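Local coordinates for major pilin backbone protein T-antigen, T13 (Streptococcus pyogenes, PDB 6BBT) that serves as the major backbone subunit of the surface pili of group A Streptococcus and is the T13 antigen used in serotyping, at residues 54-57 and 58-61; 82-85 and 86-89. All coordinates share one frame; numbering follows the deposited sequence.

Contact 1. Residues 54-57 and 58-61; sequences GETT and GLTT
Thr56 and Leu59 face each other across a type II beta turn, with Thr57 and Gly58 at its corner. The closing bond runs from Leu59 N to Thr56 O over 3.1 Å. It is nearly straight at the hydrogen (163°), although the donor stands well above the carbonyl plane. Thr56 O has a second donor, a water 2.9 Å away. The same water gives its other hydrogen to Leu59 O at 2.7 Å, so it spans the mouth of the turn.

Gly58 takes a positive phi of 85°, the conformation that the third position of a type II turn requires and that glycine adopts readily; at these backbone angles a beta carbon would be jammed against Thr57 O, the carbonyl of the preceding residue. Thr57 turns its side chain outward, yet CG2, anti to the backbone N, still comes within 3.5 Å of Gly58 N.

Leu59 supplies the apolar part. Its CB rests 3.5 Å from Thr56 O, and CG anti to the backbone N (chi1 -179°) extends the chain so that CD2 comes loosely to 4.3 Å from Thr56 CG2. Beyond the turn this leucine packs on Ile35 and Tyr97, whereas Thr56 leans on Pro37.

The chemistry is therefore mainly that of backbone and water: two donors satisfy Thr56 O at a surface turn, and contact between side chains within the turn amounts to one loose methyl pair.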
loop_
_atom_site.group_PDB
_atom_site.type_symbol
_atom_site.label_atom_id
_atom_site.label_comp_id
_atom_site.label_asym_id
_atom_site.label_seq_id
_atom_site.Cartn_x
_atom_site.Cartn_y
_atom_site.Cartn_z
ATOM N N GLY A 54 3.393 16.057 27.291
ATOM C CA GLY A 54 4.355 14.953 27.280
ATOM C C GLY A 54 5.786 15.445 27.123
ATOM O O GLY A 54 6.028 16.375 26.373
ATOM N N GLU A 55 6.721 14.834 27.841
ATOM C CA GLU A 55 8.144 15.194 27.754
ATOM C C GLU A 55 8.877 14.242 26.797
ATOM O O GLU A 55 8.703 13.021 26.872
ATOM C CB GLU A 55 8.792 15.219 29.155
ATOM C CG GLU A 55 8.699 16.600 29.816
ATOM C CD GLU A 55 8.768 16.596 31.342
ATOM O OE1 GLU A 55 9.401 15.702 31.947
ATOM O OE2 GLU A 55 8.182 17.525 31.944
ATOM N N THR A 56 9.680 14.821 25.902
ATOM C CA THR A 56 10.316 14.100 24.799
ATOM C C THR A 56 11.839 13.958 24.897
ATOM O O THR A 56 12.452 13.432 23.966
ATOM C CB THR A 56 10.010 14.797 23.456
ATOM O OG1 THR A 56 10.509 16.141 23.490
ATOM C CG2 THR A 56 8.525 14.820 23.183
ATOM N N THR A 57 12.449 14.392 26.001
ATOM C CA THR A 57 13.901 14.258 26.185
ATOM C C THR A 57 14.273 12.792 26.381
ATOM O O THR A 57 13.910 12.189 27.389
ATOM C CB THR A 57 14.413 15.100 27.387
ATOM O OG1 THR A 57 14.356 16.487 27.040
ATOM C CG2 THR A 57 15.867 14.742 27.777
ATOM N N GLY A 58 15.013 12.236 25.417
ATOM C CA GLY A 58 15.365 10.813 25.415
ATOM C C GLY A 58 14.318 9.885 24.808
ATOM O O GLY A 58 14.466 8.661 24.884
ATOM N N LEU A 59 13.263 10.450 24.218
ATOM C CA LEU A 59 12.191 9.647 23.597
ATOM C C LEU A 59 12.441 9.527 22.109
ATOM O O LEU A 59 12.557 10.537 21.413
ATOM C CB LEU A 59 10.817 10.294 23.808
ATOM C CG LEU A 59 9.587 9.563 23.237
ATOM C CD1 LEU A 59 9.329 8.236 23.940
ATOM C CD2 LEU A 59 8.390 10.479 23.364
ATOM N N THR A 60 12.495 8.291 21.621
ATOM C CA THR A 60 12.444 8.045 20.185
ATOM C C THR A 60 11.000 8.302 19.756
ATOM O O THR A 60 10.086 7.605 20.210
ATOM C CB THR A 60 12.890 6.608 19.867
ATOM O OG1 THR A 60 14.273 6.451 20.227
ATOM C CG2 THR A 60 12.700 6.281 18.385
ATOM N N THR A 61 10.794 9.310 18.912
ATOM C CA THR A 61 9.455 9.801 18.591
ATOM C C THR A 61 8.818 9.170 17.332
ATOM O O THR A 61 7.726 9.566 16.943
ATOM C CB THR A 61 9.456 11.334 18.454
ATOM O OG1 THR A 61 10.383 11.724 17.443
ATOM C CG2 THR A 61 9.836 11.995 19.792
HETATM O O HOH W 1 13.440 13.115 21.257
#

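Contact 2. Residues 82-85 and 86-89; sequences FNFE and TVTF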
loop_
_atom_site.group_PDB
_atom_site.type_symbol
_atom_site.label_atom_id
_atom_site.label_comp_id
_atom_site.label_asym_id
_atom_site.label_seq_id
_atom_site.Cartn_x
_atom_site.Cartn_y
_atom_site.Cartn_z
ATOM N N PHE A 82 6.309 2.359 21.293
ATOM C CA PHE A 82 7.103 3.472 21.774
ATOM C C PHE A 82 7.581 3.106 23.161
ATOM O O PHE A 82 6.877 2.434 23.918
ATOM C CB PHE A 82 6.269 4.726 21.834
ATOM C CG PHE A 82 5.878 5.250 20.501
ATOM C CD1 PHE A 82 6.776 5.995 19.746
ATOM C CD2 PHE A 82 4.600 5.036 20.011
ATOM C CE1 PHE A 82 6.401 6.513 18.523
ATOM C CE2 PHE A 82 4.218 5.549 18.792
ATOM C CZ PHE A 82 5.119 6.289 18.046
ATOM N N ASN A 83 8.780 3.555 23.496
ATOM C CA ASN A 83 9.380 3.198 24.752
ATOM C C ASN A 83 9.618 4.439 25.600
ATOM O O ASN A 83 10.412 5.305 25.227
ATOM C CB ASN A 83 10.673 2.458 24.493
ATOM C CG ASN A 83 11.301 1.943 25.760
ATOM O OD1 ASN A 83 10.655 1.877 26.810
ATOM N ND2 ASN A 83 12.573 1.592 25.676
ATOM N N PHE A 84 8.915 4.512 26.731
ATOM C CA PHE A 84 9.051 5.628 27.668
ATOM C C PHE A 84 10.120 5.404 28.747
ATOM O O PHE A 84 10.501 6.363 29.428
ATOM C CB PHE A 84 7.697 5.956 28.308
ATOM C CG PHE A 84 6.665 6.398 27.314
ATOM C CD1 PHE A 84 6.713 7.677 26.777
ATOM C CD2 PHE A 84 5.661 5.531 26.897
ATOM C CE1 PHE A 84 5.776 8.091 25.845
ATOM C CE2 PHE A 84 4.721 5.940 25.972
ATOM C CZ PHE A 84 4.779 7.218 25.442
ATOM N N GLU A 85 10.600 4.163 28.895
ATOM C CA GLU A 85 11.740 3.834 29.774
ATOM C C GLU A 85 12.920 4.787 29.619
ATOM O O GLU A 85 13.582 5.104 30.605
ATOM C CB GLU A 85 12.227 2.400 29.493
ATOM C CG GLU A 85 13.490 1.929 30.218
ATOM C CD GLU A 85 13.266 1.676 31.694
ATOM O OE1 GLU A 85 13.464 0.523 32.137
ATOM O OE2 GLU A 85 12.883 2.619 32.422
ATOM N N THR A 86 13.178 5.226 28.387
ATOM C CA THR A 86 14.351 6.034 28.059
ATOM C C THR A 86 14.215 7.534 28.355
ATOM O O THR A 86 15.162 8.281 28.148
ATOM C CB THR A 86 14.725 5.863 26.559
ATOM O OG1 THR A 86 13.697 6.414 25.729
ATOM C CG2 THR A 86 14.929 4.380 26.205
ATOM N N VAL A 87 13.057 7.982 28.834
ATOM C CA VAL A 87 12.778 9.405 28.971
ATOM C C VAL A 87 13.149 9.918 30.375
ATOM O O VAL A 87 12.920 9.222 31.368
ATOM C CB VAL A 87 11.283 9.682 28.694
ATOM C CG1 VAL A 87 10.957 11.177 28.784
ATOM C CG2 VAL A 87 10.897 9.125 27.320
ATOM N N THR A 88 13.702 11.132 30.440
ATOM C CA THR A 88 13.921 11.829 31.710
ATOM C C THR A 88 12.741 12.761 31.988
ATOM O O THR A 88 12.629 13.842 31.396
ATOM C CB THR A 88 15.243 12.632 31.718
ATOM O OG1 THR A 88 16.322 11.773 31.341
ATOM C CG2 THR A 88 15.536 13.202 33.121
ATOM N N PHE A 89 11.855 12.321 32.873
ATOM C CA PHE A 89 10.729 13.137 33.327
ATOM C C PHE A 89 11.154 14.011 34.512
ATOM O O PHE A 89 11.772 13.525 35.453
ATOM C CB PHE A 89 9.558 12.252 33.739
ATOM C CG PHE A 89 8.957 11.457 32.604
ATOM C CD1 PHE A 89 8.141 12.078 31.662
ATOM C CD2 PHE A 89 9.185 10.080 32.491
ATOM C CE1 PHE A 89 7.570 11.343 30.626
ATOM C CE2 PHE A 89 8.620 9.344 31.451
ATOM C CZ PHE A 89 7.806 9.978 30.523
#
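Phe84 O is the atom round which Val87 and Phe89 gather. Val87 N donates to it over 3.1 Å, with an angle of 163° at the hydrogen, and approaches from above the carbonyl plane. This closes a type I beta turn from Phe84 to Val87. The same oxygen is flanked by Val87 CG2, 3.5 Å away, and more distantly by the Phe89 ring, whose CE2 reaches to 4.1 Å.

Val87 spreads its two methyls in different directions. CG2, anti to the carbonyl carbon, stays by the Phe84 carbonyl and loosely meets CD1 of the Phe84 ring. CG1, anti to the backbone N (chi1 -178°), instead lies 3.7 Å above the plane of the Phe89 ring and over its centre, a methyl set on an aromatic face. Outside the turn, the Phe84 ring meets that of Tyr97 and the Phe89 ring that of Tyr95, which carries this apolar side towards strand 93-101.

On the other side of the turn, Asn83 OD1 accepts from Glu85 N at 3.1 Å. This bond is bent (140°), its donor again raised from the plane of the acceptor carbonyl. The amide ND2 then touches Thr86 CG2 at 3.7 Å, the two side chains crossing at roughly a right angle. Thr86 OG1 passes 3.5 Å from Asn83 O without bonding to it; its probable hydrogen-bond partner is Gly58 O, in the neighbouring turn.

An Asx turn thus overlaps a type I beta turn as the chain leaves strand 77-83, a compact way of redirecting the chain into the loop before strand 93-101 within this Spy0128-like beta domain.

Contact 1 and contact 2 are neighbouring turns of the same Spy0128-like domain, their centres about 6 Å apart and about 29 and 31 Å from the centre of the chain, respectively. Two probable hydrogen bonds join them: Gly58 O with Thr86 OG1 at 2.5 Å, which is short, and Thr88 N to Thr57 O at 3.2 Å. Packing continues the junction: Leu59 CD1 lies 3.4 Å from the carbonyl oxygen Asn83 O, while the leucine side chain makes its apolar contact with Phe84 and Val87. At the far end Glu55 OE1 bonds to Ser90 N and passes 3.2 Å from Phe89 CA. The loop following strand 51-53 is thereby fastened to the loop following strand 77-83.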